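Local coordinates for Iron(3+)-hydroxamate-binding protein FhuD (Bacillus subtilis subsp. subtilis, PDB 3G9Q) that binds iron(3+)-hydroxamate complexes such as ferrichrome and hands them to the membrane-bound permease of an ABC importer, at residues K202-A207 with S228-N233. Numbering follows the deposited sequence.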
loop_
_atom_site.group_PDB
_atom_site.type_symbol
_atom_site.label_atom_id
_atom_site.label_comp_id
_atom_site.label_asym_id
_atom_site.label_seq_id
_atom_site.Cartn_x
_atom_site.Cartn_y
_atom_site.Cartn_z
ATOM N N LYS A 202 25.234 5.874 -7.802
ATOM C CA LYS A 202 24.639 4.968 -8.769
ATOM C C LYS A 202 23.208 5.333 -9.152
ATOM O O LYS A 202 22.528 4.583 -9.859
ATOM C CB LYS A 202 24.689 3.543 -8.229
ATOM C CG LYS A 202 26.019 2.868 -8.462
ATOM C CD LYS A 202 26.027 1.460 -7.893
ATOM C CE LYS A 202 26.219 1.471 -6.377
ATOM N NZ LYS A 202 27.572 2.016 -6.003
ATOM N N LEU A 203 22.763 6.496 -8.687
ATOM C CA LEU A 203 21.424 6.976 -8.972
ATOM C C LEU A 203 21.175 7.101 -10.481
ATOM O O LEU A 203 20.179 6.595 -10.990
ATOM C CB LEU A 203 21.196 8.315 -8.272
ATOM C CG LEU A 203 19.752 8.619 -7.887
ATOM C CD1 LEU A 203 19.258 7.537 -6.949
ATOM C CD2 LEU A 203 19.663 9.981 -7.219
ATOM N N PRO A 204 22.074 7.767 -11.220
ATOM C CA PRO A 204 21.871 7.902 -12.666
ATOM C C PRO A 204 21.855 6.558 -13.383
ATOM O O PRO A 204 21.466 6.477 -14.541
ATOM C CB PRO A 204 23.062 8.745 -13.111
ATOM C CG PRO A 204 23.372 9.556 -11.898
ATOM C CD PRO A 204 23.244 8.547 -10.795
ATOM N N ASP A 205 22.285 5.505 -12.698
ATOM C CA ASP A 205 22.322 4.185 -13.303
ATOM C C ASP A 205 20.989 3.461 -13.193
ATOM O O ASP A 205 20.714 2.522 -13.942
ATOM C CB ASP A 205 23.426 3.345 -12.660
ATOM C CG ASP A 205 24.792 3.997 -12.770
ATOM O OD1 ASP A 205 25.755 3.469 -12.162
ATOM O OD2 ASP A 205 24.902 5.037 -13.464
ATOM N N PHE A 206 20.158 3.897 -12.257
ATOM C CA PHE A 206 18.849 3.284 -12.048
ATOM C C PHE A 206 17.723 4.158 -12.564
ATOM O O PHE A 206 16.772 3.664 -13.161
ATOM C CB PHE A 206 18.626 3.047 -10.561
ATOM C CG PHE A 206 19.267 1.806 -10.046
ATOM C CD1 PHE A 206 18.661 0.564 -10.256
ATOM C CD2 PHE A 206 20.453 1.873 -9.318
ATOM C CE1 PHE A 206 19.218 -0.601 -9.743
ATOM C CE2 PHE A 206 21.026 0.716 -8.798
ATOM C CZ PHE A 206 20.402 -0.532 -9.011
ATOM N N ALA A 207 17.844 5.460 -12.306
ATOM C CA ALA A 207 16.856 6.456 -12.691
ATOM C C ALA A 207 16.237 6.257 -14.063
ATOM O O ALA A 207 16.931 6.183 -15.083
ATOM C CB ALA A 207 17.470 7.833 -12.601
ATOM N N SER A 228 20.922 17.113 -3.633
ATOM C CA SER A 228 22.179 16.806 -4.295
ATOM C C SER A 228 22.101 17.245 -5.750
ATOM O O SER A 228 21.030 17.260 -6.363
ATOM C CB SER A 228 22.526 15.310 -4.180
ATOM O OG SER A 228 21.578 14.477 -4.819
ATOM N N SER A 229 23.250 17.641 -6.278
ATOM C CA SER A 229 23.355 18.107 -7.646
ATOM C C SER A 229 23.142 16.961 -8.620
ATOM O O SER A 229 22.731 17.173 -9.758
ATOM C CB SER A 229 24.734 18.734 -7.864
ATOM O OG SER A 229 25.772 17.831 -7.503
ATOM N N ILE A 230 23.421 15.748 -8.155
ATOM C CA ILE A 230 23.284 14.556 -8.980
ATOM C C ILE A 230 21.814 14.156 -9.209
ATOM O O ILE A 230 21.470 13.597 -10.256
ATOM C CB ILE A 230 24.106 13.380 -8.373
ATOM C CG1 ILE A 230 23.188 12.254 -7.914
ATOM C CG2 ILE A 230 24.981 13.883 -7.230
ATOM C CD1 ILE A 230 22.816 11.265 -9.006
ATOM N N TRP A 231 20.950 14.449 -8.239
ATOM C CA TRP A 231 19.529 14.142 -8.368
ATOM C C TRP A 231 18.851 15.197 -9.223
ATOM O O TRP A 231 18.049 14.874 -10.094
ATOM C CB TRP A 231 18.853 14.097 -6.994
ATOM C CG TRP A 231 17.358 14.231 -7.066
ATOM C CD1 TRP A 231 16.634 15.388 -7.017
ATOM C CD2 TRP A 231 16.411 13.177 -7.269
ATOM N NE1 TRP A 231 15.296 15.121 -7.178
ATOM C CE2 TRP A 231 15.131 13.772 -7.336
ATOM C CE3 TRP A 231 16.519 11.783 -7.403
ATOM C CZ2 TRP A 231 13.967 13.023 -7.532
ATOM C CZ3 TRP A 231 15.358 11.038 -7.598
ATOM C CH2 TRP A 231 14.102 11.661 -7.660
ATOM N N LYS A 232 19.171 16.461 -8.966
ATOM C CA LYS A 232 18.574 17.548 -9.719
ATOM C C LYS A 232 18.936 17.447 -11.194
ATOM O O LYS A 232 18.183 17.869 -12.069
ATOM C CB LYS A 232 19.026 18.889 -9.136
ATOM C CG LYS A 232 18.509 19.102 -7.713
ATOM C CD LYS A 232 18.598 20.558 -7.235
ATOM C CE LYS A 232 20.008 20.946 -6.818
ATOM N NZ LYS A 232 20.062 22.351 -6.332
ATOM N N ASN A 233 20.085 16.851 -11.463
ATOM C CA ASN A 233 20.564 16.698 -12.819
ATOM C C ASN A 233 19.981 15.498 -13.581
ATOM O O ASN A 233 20.136 15.401 -14.804
ATOM C CB ASN A 233 22.081 16.614 -12.785
ATOM C CG ASN A 233 22.673 16.394 -14.141
ATOM O OD1 ASN A 233 22.325 17.082 -15.106
ATOM N ND2 ASN A 233 23.586 15.439 -14.231
#
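Leu-203 and Trp-231 meet because each carries its CG anti to the backbone N (chi1 -151° and 161°), which turns the leucine methyl CD2 and the six-membered half of the indole to the same side of the two short helices. CD2 comes in at the ring edge, close to the indole plane, and ends 3.6 Å from Trp-231 CE3. The leucine therefore abuts the rim of the ring and does not lie over a face. From the preceding residue, Ile-230 reaches across chiefly through its terminal methyl: CD1 sits 3.4 Å from Leu-203 CB and 3.3 Å from Pro-204 CD. That methyl thus rests in the angle between the leucine stem and the CG-CD side of the proline ring, the isoleucine chain running at roughly a right angle to Pro-204. The two segments share no hydrogen bond and meet through apolar side-chain carbons, burying 172 Å² in all. Ser-228 caps helix 229-232, its OG accepting a weak, long bond from Trp-231 N. Ile-230 also touches Leu-200, and Leu-203 packs on Leu-234 and on Ile-198 of strand 195-198. The Trp-231 indole continues onto Ile-211 and Ala-213 of strand 210-215, while Phe-206 leans on helix 182-189, so the helix pair flanks the mixed sheet of the lobe that follows the long linking helix 118-143, about 26 Å from the chain's centre to that of the contact.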